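Local coordinates for eukaryotic Translation Initiation 4E (Schistosoma mansoni, PDB 3HXI), which binds the 5' cap of messenger RNA and, as a translation initiation factor 4E, probably recruits capped transcripts for the start of protein synthesis, at residues Y65-K68 and S69-P73; W75-P78 and K79-N82; L27-D30 and E31-K35. All blocks are in the same frame, centred on the assembly; numbering follows the deposited sequence.

Contact 1 of 3, residues Y65-K68 and S69-P73; sequences YMFK and SDIMP
Phe67 holds its CG beside its own backbone N and opposite the carbonyl carbon (chi1 -84°), a setting that turns one face of the ring to Pro73. Tyr65, two residues back on the same side of the strand, takes a similar first torsion and brings CD1 to 3.7 Å from Pro73 CB. The proline thus bridges both aromatics. Its CA sits 3.9 Å from the centroid of the Phe67 ring and only 3° off the ring normal, a well-centred CH-pi contact, while its CB lies 3.8 Å from Phe67 CD2. The rim of the Phe67 ring meets a different partner: Ile71 CG2 comes in near the ring plane, 3.9 Å from Phe67 CD1, and the two side chains cross at about a right angle.

The reversal is made by a type I beta turn from Lys68 to Ile71, closed by Ile71 N to Lys68 O at 2.8 Å and 156°. Lys68 itself leads away, its NZ bonding to Asp118 O. Pro73 O is buried without a hydrogen-bonding partner. Between the two segments the contact beyond the turn bond is apolar, consistent with hydrophobic and CH-pi packing of Pro73 against the aromatics at the wall of the cap pocket, to which Tyr65 belongs.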
loop_
_atom_site.group_PDB
_atom_site.type_symbol
_atom_site.label_atom_id
_atom_site.label_comp_id
_atom_site.label_asym_id
_atom_site.label_seq_id
_atom_site.Cartn_x
_atom_site.Cartn_y
_atom_site.Cartn_z
ATOM N N TYR A 65 -1.019 7.165 -1.486
ATOM C CA TYR A 65 -1.618 6.332 -0.429
ATOM C C TYR A 65 -2.917 5.739 -0.943
ATOM O O TYR A 65 -3.777 6.486 -1.441
ATOM C CB TYR A 65 -1.942 7.190 0.812
ATOM C CG TYR A 65 -0.746 7.584 1.671
ATOM C CD1 TYR A 65 -0.516 6.949 2.907
ATOM C CD2 TYR A 65 0.155 8.580 1.251
ATOM C CE1 TYR A 65 0.580 7.292 3.701
ATOM C CE2 TYR A 65 1.256 8.934 2.039
ATOM C CZ TYR A 65 1.459 8.283 3.268
ATOM O OH TYR A 65 2.551 8.595 4.068
ATOM N N MET A 66 -3.083 4.421 -0.813
ATOM C CA MET A 66 -4.375 3.795 -1.139
ATOM C C MET A 66 -4.874 2.982 0.048
ATOM O O MET A 66 -4.233 1.995 0.441
ATOM C CB MET A 66 -4.310 2.920 -2.394
ATOM C CG MET A 66 -5.692 2.330 -2.778
ATOM S SD MET A 66 -5.659 0.967 -3.960
ATOM C CE MET A 66 -5.101 -0.377 -2.898
ATOM N N PHE A 67 -5.999 3.417 0.622
ATOM C CA PHE A 67 -6.532 2.844 1.859
ATOM C C PHE A 67 -8.012 2.480 1.751
ATOM O O PHE A 67 -8.760 3.159 1.055
ATOM C CB PHE A 67 -6.313 3.837 3.018
ATOM C CG PHE A 67 -4.939 3.725 3.635
ATOM C CD1 PHE A 67 -4.770 3.180 4.905
ATOM C CD2 PHE A 67 -3.810 4.120 2.918
ATOM C CE1 PHE A 67 -3.473 3.031 5.469
ATOM C CE2 PHE A 67 -2.511 3.977 3.471
ATOM C CZ PHE A 67 -2.354 3.432 4.744
ATOM N N LYS A 68 -8.440 1.426 2.448
ATOM C CA LYS A 68 -9.873 1.113 2.534
ATOM C C LYS A 68 -10.539 2.396 2.987
ATOM O O LYS A 68 -10.037 3.056 3.912
ATOM C CB LYS A 68 -10.151 -0.055 3.509
ATOM C CG LYS A 68 -9.593 -1.370 3.005
ATOM C CD LYS A 68 -10.058 -2.579 3.784
ATOM C CE LYS A 68 -9.439 -3.858 3.241
ATOM N NZ LYS A 68 -9.710 -4.987 4.161
ATOM N N SER A 69 -11.649 2.758 2.323
ATOM C CA SER A 69 -12.262 4.087 2.454
ATOM C C SER A 69 -12.548 4.546 3.886
ATOM O O SER A 69 -12.491 5.736 4.184
ATOM C CB SER A 69 -13.551 4.167 1.624
ATOM O OG SER A 69 -14.474 3.174 2.027
ATOM N N ASP A 70 -12.860 3.609 4.771
ATOM C CA ASP A 70 -13.167 3.974 6.167
ATOM C C ASP A 70 -11.933 4.265 7.022
ATOM O O ASP A 70 -12.053 4.673 8.180
ATOM C CB ASP A 70 -14.018 2.895 6.835
ATOM C CG ASP A 70 -15.493 3.036 6.503
ATOM O OD1 ASP A 70 -15.926 4.165 6.177
ATOM O OD2 ASP A 70 -16.217 2.019 6.576
ATOM N N ILE A 71 -10.758 4.053 6.439
ATOM C CA ILE A 71 -9.497 4.171 7.167
ATOM C C ILE A 71 -8.718 5.369 6.646
ATOM O O ILE A 71 -8.337 5.408 5.475
ATOM C CB ILE A 71 -8.619 2.907 6.984
ATOM C CG1 ILE A 71 -9.414 1.647 7.340
ATOM C CG2 ILE A 71 -7.332 3.026 7.833
ATOM C CD1 ILE A 71 -8.674 0.361 7.095
ATOM N N MET A 72 -8.489 6.344 7.516
ATOM C CA MET A 72 -7.661 7.483 7.180
ATOM C C MET A 72 -6.221 7.002 7.002
ATOM O O MET A 72 -5.766 6.104 7.730
ATOM C CB MET A 72 -7.737 8.550 8.280
ATOM C CG MET A 72 -9.028 9.350 8.256
ATOM S SD MET A 72 -9.069 10.588 9.561
ATOM C CE MET A 72 -9.233 9.535 11.008
ATOM N N PRO A 73 -5.512 7.557 6.005
ATOM C CA PRO A 73 -4.137 7.124 5.766
ATOM C C PRO A 73 -3.134 7.770 6.728
ATOM O O PRO A 73 -2.246 8.507 6.297
ATOM C CB PRO A 73 -3.881 7.600 4.331
ATOM C CG PRO A 73 -4.700 8.830 4.212
ATOM C CD PRO A 73 -5.946 8.578 5.022
#

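Contact 2 of 3, residues W75-P78 and K79-N82; sequences WEDP and KNEN. With GTG (7-methyl-guanosine-5'-triphosphate-5'-guanosine), chain C.
Asp77 and Lys79 lie side by side, and Asp77 OD2 accepts from Lys79 N at 3.0 Å, the capping bond of an N-cap residue. The carboxylate is approached on its anti side. With CG anti to the backbone N (chi1 -164°), the group reaches forward over the first turn; its other oxygen, OD1, takes the N-H of Met72, so both oxygens are used and the carboxylate's rotation is fixed. Asp77 O is doubly engaged: Asn80 N reaches it from above the carbonyl plane at 2.8 Å, and Glu81 N lies nearly along the C=O axis at the same length.

This is the N-terminus of the short, weakly bonded helix that follows the cap-binding loop in eIF4E. Further on, a water donates to Pro78 O and accepts from Asn82 N, standing in for a direct i to i+4 bond between them, and Asn80 ND2 bonds to Lys74 O.

The loop side serves the 7-methylguanine of the ligand. Trp75 N donates to O6A of GTG at 2.8 Å, while Glu76 OE1 accepts from N1A of GTG at 2.9 Å and 166°, and Glu76 OE2 accepts from N2A in a weak bond at 3.1 Å. Arg174 forms a salt bridge to Glu76 OE2, which probably steadies the carboxylate against the guanine edge. The Trp75 indole lies over one face of the base, with C6A of GTG 3.3 Å above its plane toward the rim; Trp75 NE1 is satisfied by Gln173 OE1.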
loop_
_atom_site.group_PDB
_atom_site.type_symbol
_atom_site.label_atom_id
_atom_site.label_comp_id
_atom_site.label_asym_id
_atom_site.label_seq_id
_atom_site.Cartn_x
_atom_site.Cartn_y
_atom_site.Cartn_z
ATOM N N TRP A 75 -1.265 7.272 11.024
ATOM C CA TRP A 75 -1.086 6.383 12.163
ATOM C C TRP A 75 -2.232 6.558 13.142
ATOM O O TRP A 75 -2.625 5.608 13.845
ATOM C CB TRP A 75 0.218 6.691 12.902
ATOM C CG TRP A 75 1.495 6.447 12.121
ATOM C CD1 TRP A 75 1.777 5.394 11.295
ATOM C CD2 TRP A 75 2.670 7.263 12.150
ATOM N NE1 TRP A 75 3.046 5.527 10.771
ATOM C CE2 TRP A 75 3.624 6.656 11.295
ATOM C CE3 TRP A 75 3.016 8.440 12.826
ATOM C CZ2 TRP A 75 4.888 7.191 11.092
ATOM C CZ3 TRP A 75 4.289 8.975 12.628
ATOM C CH2 TRP A 75 5.207 8.354 11.763
ATOM N N GLU A 76 -2.758 7.780 13.180
ATOM C CA GLU A 76 -3.749 8.177 14.193
ATOM C C GLU A 76 -5.113 7.462 14.110
ATOM O O GLU A 76 -5.863 7.435 15.110
ATOM C CB GLU A 76 -3.895 9.704 14.216
ATOM C CG GLU A 76 -2.657 10.425 14.789
ATOM C CD GLU A 76 -1.445 10.469 13.848
ATOM O OE1 GLU A 76 -1.592 10.363 12.608
ATOM O OE2 GLU A 76 -0.321 10.609 14.373
ATOM N N ASP A 77 -5.418 6.870 12.950
ATOM C CA ASP A 77 -6.639 6.081 12.748
ATOM C C ASP A 77 -6.678 4.841 13.636
ATOM O O ASP A 77 -5.659 4.158 13.772
ATOM C CB ASP A 77 -6.758 5.662 11.279
ATOM C CG ASP A 77 -8.159 5.187 10.919
ATOM O OD1 ASP A 77 -8.914 5.988 10.355
ATOM O OD2 ASP A 77 -8.500 4.025 11.199
ATOM N N PRO A 78 -7.857 4.542 14.242
ATOM C CA PRO A 78 -8.010 3.404 15.164
ATOM C C PRO A 78 -7.552 2.108 14.521
ATOM O O PRO A 78 -6.967 1.251 15.190
ATOM C CB PRO A 78 -9.526 3.347 15.421
ATOM C CG PRO A 78 -10.013 4.715 15.140
ATOM C CD PRO A 78 -9.121 5.299 14.089
ATOM N N LYS A 79 -7.787 1.979 13.219
ATOM C CA LYS A 79 -7.388 0.780 12.483
ATOM C C LYS A 79 -5.881 0.718 12.190
ATOM O O LYS A 79 -5.367 -0.349 11.869
ATOM C CB LYS A 79 -8.193 0.643 11.188
ATOM C CG LYS A 79 -9.700 0.438 11.395
ATOM C CD LYS A 79 -10.041 -0.966 11.802
ATOM C CE LYS A 79 -9.742 -1.955 10.680
ATOM N NZ LYS A 79 -9.828 -3.348 11.205
ATOM N N ASN A 80 -5.191 1.846 12.312
ATOM C CA ASN A 80 -3.720 1.879 12.122
ATOM C C ASN A 80 -2.904 1.971 13.403
ATOM O O ASN A 80 -1.764 1.515 13.434
ATOM C CB ASN A 80 -3.290 3.032 11.198
ATOM C CG ASN A 80 -3.878 2.928 9.796
ATOM O OD1 ASN A 80 -3.968 1.840 9.218
ATOM N ND2 ASN A 80 -4.258 4.068 9.234
ATOM N N GLU A 81 -3.467 2.550 14.460
ATOM C CA GLU A 81 -2.660 2.933 15.629
ATOM C C GLU A 81 -1.918 1.773 16.325
ATOM O O GLU A 81 -0.834 1.980 16.887
ATOM C CB GLU A 81 -3.491 3.744 16.624
ATOM C CG GLU A 81 -4.709 3.032 17.180
ATOM C CD GLU A 81 -5.409 3.841 18.253
ATOM O OE1 GLU A 81 -6.634 3.666 18.418
ATOM O OE2 GLU A 81 -4.722 4.632 18.936
ATOM N N ASN A 82 -2.487 0.574 16.261
ATOM C CA ASN A 82 -1.876 -0.605 16.860
ATOM C C ASN A 82 -1.329 -1.562 15.823
ATOM O O ASN A 82 -1.032 -2.733 16.118
ATOM C CB ASN A 82 -2.871 -1.282 17.798
ATOM C CG ASN A 82 -3.300 -0.364 18.938
ATOM O OD1 ASN A 82 -4.481 -0.254 19.245
ATOM N ND2 ASN A 82 -2.341 0.324 19.538
HETATM P PA GTG C . 8.238 9.517 5.907
HETATM O O1A GTG C . 7.893 10.411 4.746
HETATM O O2A GTG C . 7.656 8.127 6.045
HETATM O O3A GTG C . 9.823 9.378 6.125
HETATM P PB GTG C . 11.022 9.792 5.165
HETATM O O1B GTG C . 10.860 9.187 3.792
HETATM O O2B GTG C . 12.289 9.510 5.965
HETATM O O3B GTG C . 10.839 11.389 5.136
HETATM N N9A GTG C . 4.497 11.184 9.362
HETATM C C8A GTG C . 4.532 10.137 8.531
HETATM N N7A GTG C . 3.393 9.424 8.684
HETATM C C7X GTG C . 3.085 8.193 7.915
HETATM C C5A GTG C . 2.659 10.038 9.615
HETATM C C6A GTG C . 1.406 9.731 10.158
HETATM O O6A GTG C . 0.733 8.735 9.803
HETATM N N1A GTG C . 0.919 10.548 11.125
HETATM C C2A GTG C . 1.635 11.647 11.524
HETATM N N2A GTG C . 1.172 12.477 12.476
HETATM N N3A GTG C . 2.843 11.940 10.991
HETATM C C4A GTG C . 3.354 11.145 10.035
HETATM O O5D GTG C . 7.789 10.300 7.208
HETATM C C5D GTG C . 8.318 11.599 7.451
HETATM C C4D GTG C . 7.649 12.189 8.672
HETATM O O4D GTG C . 6.281 12.423 8.368
HETATM C C3D GTG C . 7.644 11.272 9.877
HETATM O O3D GTG C . 8.881 11.335 10.584
HETATM C C2D GTG C . 6.480 11.820 10.667
HETATM O O2D GTG C . 6.894 12.981 11.402
HETATM C C1D GTG C . 5.519 12.240 9.561
HETATM P PG GTG C . 11.608 12.440 4.196
HETATM O O1G GTG C . 12.197 11.817 2.970
HETATM O O2G GTG C . 12.476 13.316 5.083
HETATM O O5E GTG C . 10.354 13.340 3.748
HETATM C C5E GTG C . 9.406 12.833 2.811
HETATM C C4E GTG C . 8.385 13.903 2.484
HETATM O O4E GTG C . 7.656 14.223 3.673
HETATM C C3E GTG C . 9.015 15.205 2.025
HETATM O O3E GTG C . 8.060 15.854 1.170
HETATM C C2E GTG C . 9.148 16.031 3.296
HETATM O O2E GTG C . 9.163 17.447 3.047
HETATM C C1E GTG C . 7.884 15.601 4.028
HETATM N N9B GTG C . 7.899 15.653 5.503
HETATM C C8B GTG C . 8.904 14.823 6.125
HETATM N N7B GTG C . 8.619 15.056 7.537
HETATM C C5B GTG C . 7.543 15.895 7.627
HETATM C C6B GTG C . 6.802 16.470 8.764
HETATM O O6B GTG C . 7.180 16.165 9.927
HETATM N N1B GTG C . 5.763 17.310 8.493
HETATM C C2B GTG C . 5.387 17.615 7.203
HETATM N N2B GTG C . 4.344 18.446 6.952
HETATM N N3B GTG C . 6.025 17.115 6.117
HETATM C C4B GTG C . 7.063 16.272 6.286
HETATM O O HOH W 1 -4.704 -0.635 14.995
#

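Contact 3 of 3, residues L27-D30 and E31-K35; sequences LDWD and ECLEK. With GTG (7-methyl-guanosine-5'-triphosphate-5'-guanosine), chain C.
Glu31 reaches back over the turn to Asp28. Its side chain runs on extended beyond CG (chi2 -179°), bringing OE1 to 2.9 Å from Asp28 N, a fairly straight bond on the anti side of the carboxylate. The two acidic side chains lie alongside each other with carboxylate planes 20° apart, and Asp28 OD2 is 3.9 Å from Glu31 OE1; such a pairing of like charges is probably unfavourable in itself. Asp30 is paired elsewhere, in a salt bridge to Lys74.

Backbone bonds wind the 3-10 turn: Cys32 N to Trp29 O at 3.1 Å and Leu33 N to Asp30 O at 3.3 Å, both i to i+3.

Among the apolar groups, Leu33 CD1 meets Trp29 CZ3 at 3.5 Å, the side chains crossing at a slant, and Leu27 CB touches Cys32 SG at 3.9 Å.

Toward the ligand, Trp29 lays a face of its indole on the 7-methylguanine, with C4A of GTG 3.4 Å above the ring plane and over its centre. From this stretch the second guanine receives a weak bond, N2B to Leu27 O. With Trp75 on the base's other face, Trp29 completes the two-tryptophan sandwich of the eIF4E cap-binding slot, in which the positively charged methylated base stacks between two indoles.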
loop_
_atom_site.group_PDB
_atom_site.type_symbol
_atom_site.label_atom_id
_atom_site.label_comp_id
_atom_site.label_asym_id
_atom_site.label_seq_id
_atom_site.Cartn_x
_atom_site.Cartn_y
_atom_site.Cartn_z
ATOM N N LEU A 27 2.460 23.613 6.457
ATOM C CA LEU A 27 1.297 22.744 6.625
ATOM C C LEU A 27 1.680 21.594 7.548
ATOM O O LEU A 27 2.809 21.101 7.484
ATOM C CB LEU A 27 0.800 22.214 5.276
ATOM C CG LEU A 27 0.120 23.195 4.314
ATOM C CD1 LEU A 27 -0.143 22.499 2.989
ATOM C CD2 LEU A 27 -1.180 23.744 4.903
ATOM N N ASP A 28 0.754 21.182 8.413
ATOM C CA ASP A 28 0.959 19.987 9.231
ATOM C C ASP A 28 1.018 18.785 8.292
ATOM O O ASP A 28 0.499 18.853 7.167
ATOM C CB ASP A 28 -0.176 19.811 10.246
ATOM C CG ASP A 28 -0.174 20.893 11.334
ATOM O OD1 ASP A 28 0.843 21.589 11.510
ATOM O OD2 ASP A 28 -1.197 21.043 12.010
ATOM N N TRP A 29 1.641 17.700 8.746
ATOM C CA TRP A 29 1.779 16.500 7.922
ATOM C C TRP A 29 0.435 16.054 7.312
ATOM O O TRP A 29 0.340 15.821 6.104
ATOM C CB TRP A 29 2.447 15.351 8.700
ATOM C CG TRP A 29 2.687 14.130 7.828
ATOM C CD1 TRP A 29 3.800 13.855 7.080
ATOM C CD2 TRP A 29 1.783 13.038 7.619
ATOM N NE1 TRP A 29 3.640 12.640 6.416
ATOM C CE2 TRP A 29 2.408 12.132 6.727
ATOM C CE3 TRP A 29 0.504 12.736 8.102
ATOM C CZ2 TRP A 29 1.780 10.949 6.296
ATOM C CZ3 TRP A 29 -0.111 11.559 7.687
ATOM C CH2 TRP A 29 0.532 10.680 6.789
ATOM N N ASP A 30 -0.604 15.949 8.137
ATOM C CA ASP A 30 -1.876 15.421 7.637
ATOM C C ASP A 30 -2.574 16.371 6.662
ATOM O O ASP A 30 -3.381 15.939 5.846
ATOM C CB ASP A 30 -2.804 15.000 8.791
ATOM C CG ASP A 30 -3.195 16.149 9.697
ATOM O OD1 ASP A 30 -2.562 17.223 9.654
ATOM O OD2 ASP A 30 -4.149 15.962 10.482
ATOM N N GLU A 31 -2.249 17.659 6.752
ATOM C CA GLU A 31 -2.806 18.682 5.863
ATOM C C GLU A 31 -2.188 18.619 4.463
ATOM O O GLU A 31 -2.690 19.243 3.527
ATOM C CB GLU A 31 -2.585 20.072 6.461
ATOM C CG GLU A 31 -3.311 20.268 7.779
ATOM C CD GLU A 31 -3.123 21.639 8.380
ATOM O OE1 GLU A 31 -1.989 22.173 8.371
ATOM O OE2 GLU A 31 -4.126 22.174 8.898
ATOM N N CYS A 32 -1.095 17.873 4.330
ATOM C CA CYS A 32 -0.440 17.705 3.036
ATOM C C CYS A 32 -1.067 16.573 2.229
ATOM O O CYS A 32 -0.743 16.410 1.048
ATOM C CB CYS A 32 1.060 17.439 3.194
ATOM S SG CYS A 32 2.036 18.799 3.907
ATOM N N LEU A 33 -1.957 15.821 2.874
ATOM C CA LEU A 33 -2.694 14.724 2.248
ATOM C C LEU A 33 -3.960 15.237 1.597
ATOM O O LEU A 33 -4.675 16.073 2.177
ATOM C CB LEU A 33 -3.087 13.685 3.288
ATOM C CG LEU A 33 -1.968 12.824 3.845
ATOM C CD1 LEU A 33 -2.437 12.144 5.131
ATOM C CD2 LEU A 33 -1.487 11.797 2.818
ATOM N N GLU A 34 -4.265 14.740 0.406
ATOM C CA GLU A 34 -5.574 15.081 -0.176
ATOM C C GLU A 34 -6.169 13.905 -0.905
ATOM O O GLU A 34 -5.460 13.198 -1.601
ATOM C CB GLU A 34 -5.502 16.320 -1.080
ATOM C CG GLU A 34 -4.816 16.123 -2.417
ATOM C CD GLU A 34 -4.433 17.435 -3.100
ATOM O OE1 GLU A 34 -4.309 18.488 -2.429
ATOM O OE2 GLU A 34 -4.240 17.401 -4.326
ATOM N N LYS A 35 -7.471 13.711 -0.719
ATOM C CA LYS A 35 -8.177 12.574 -1.293
ATOM C C LYS A 35 -8.558 12.899 -2.723
ATOM O O LYS A 35 -9.366 13.798 -2.963
ATOM C CB LYS A 35 -9.447 12.261 -0.491
ATOM C CG LYS A 35 -10.022 10.839 -0.776
ATOM C CD LYS A 35 -11.413 10.615 -0.135
ATOM C CE LYS A 35 -11.376 10.623 1.388
ATOM N NZ LYS A 35 -12.764 10.576 1.949
HETATM P PA GTG C . 8.238 9.517 5.907
HETATM O O1A GTG C . 7.893 10.411 4.746
HETATM O O2A GTG C . 7.656 8.127 6.045
HETATM O O3A GTG C . 9.823 9.378 6.125
HETATM P PB GTG C . 11.022 9.792 5.165
HETATM O O1B GTG C . 10.860 9.187 3.792
HETATM O O2B GTG C . 12.289 9.510 5.965
HETATM O O3B GTG C . 10.839 11.389 5.136
HETATM N N9A GTG C . 4.497 11.184 9.362
HETATM C C8A GTG C . 4.532 10.137 8.531
HETATM N N7A GTG C . 3.393 9.424 8.684
HETATM C C7X GTG C . 3.085 8.193 7.915
HETATM C C5A GTG C . 2.659 10.038 9.615
HETATM C C6A GTG C . 1.406 9.731 10.158
HETATM O O6A GTG C . 0.733 8.735 9.803
HETATM N N1A GTG C . 0.919 10.548 11.125
HETATM C C2A GTG C . 1.635 11.647 11.524
HETATM N N2A GTG C . 1.172 12.477 12.476
HETATM N N3A GTG C . 2.843 11.940 10.991
HETATM C C4A GTG C . 3.354 11.145 10.035
HETATM O O5D GTG C . 7.789 10.300 7.208
HETATM C C5D GTG C . 8.318 11.599 7.451
HETATM C C4D GTG C . 7.649 12.189 8.672
HETATM O O4D GTG C . 6.281 12.423 8.368
HETATM C C3D GTG C . 7.644 11.272 9.877
HETATM O O3D GTG C . 8.881 11.335 10.584
HETATM C C2D GTG C . 6.480 11.820 10.667
HETATM O O2D GTG C . 6.894 12.981 11.402
HETATM C C1D GTG C . 5.519 12.240 9.561
HETATM P PG GTG C . 11.608 12.440 4.196
HETATM O O1G GTG C . 12.197 11.817 2.970
HETATM O O2G GTG C . 12.476 13.316 5.083
HETATM O O5E GTG C . 10.354 13.340 3.748
HETATM C C5E GTG C . 9.406 12.833 2.811
HETATM C C4E GTG C . 8.385 13.903 2.484
HETATM O O4E GTG C . 7.656 14.223 3.673
HETATM C C3E GTG C . 9.015 15.205 2.025
HETATM O O3E GTG C . 8.060 15.854 1.170
HETATM C C2E GTG C . 9.148 16.031 3.296
HETATM O O2E GTG C . 9.163 17.447 3.047
HETATM C C1E GTG C . 7.884 15.601 4.028
HETATM N N9B GTG C . 7.899 15.653 5.503
HETATM C C8B GTG C . 8.904 14.823 6.125
HETATM N N7B GTG C . 8.619 15.056 7.537
HETATM C C5B GTG C . 7.543 15.895 7.627
HETATM C C6B GTG C . 6.802 16.470 8.764
HETATM O O6B GTG C . 7.180 16.165 9.927
HETATM N N1B GTG C . 5.763 17.310 8.493
HETATM C C2B GTG C . 5.387 17.615 7.203
HETATM N N2B GTG C . 4.344 18.446 6.952
HETATM N N3B GTG C . 6.025 17.115 6.117
HETATM C C4B GTG C . 7.063 16.272 6.286
#

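In the fold
From the N terminus the contacts come in series, none nesting in or crossing another. Contact 3 ends the loop that leads from strand 11-21 into the edge strand 33-41. Contact 1 then folds the end of strand 63-68 back on the loop that leaves it, and contact 2 carries that loop into helix 78-81. Contacts 1 and 3 touch through Tyr65 and Pro73 against Trp29 and Leu33, bringing the loops after strand 63-68 and before strand 33-41 together across the intervening strand 11-21. Contacts 1 and 2 meet where Ile71 packs on Asn80 and the Met72 amide meets the carboxylate of N-cap Asp77. Contacts 2 and 3 stay about 5 Å apart between nearest atoms, yet both touch the cap ligand, whose 7-methylguanine lies between their tryptophans.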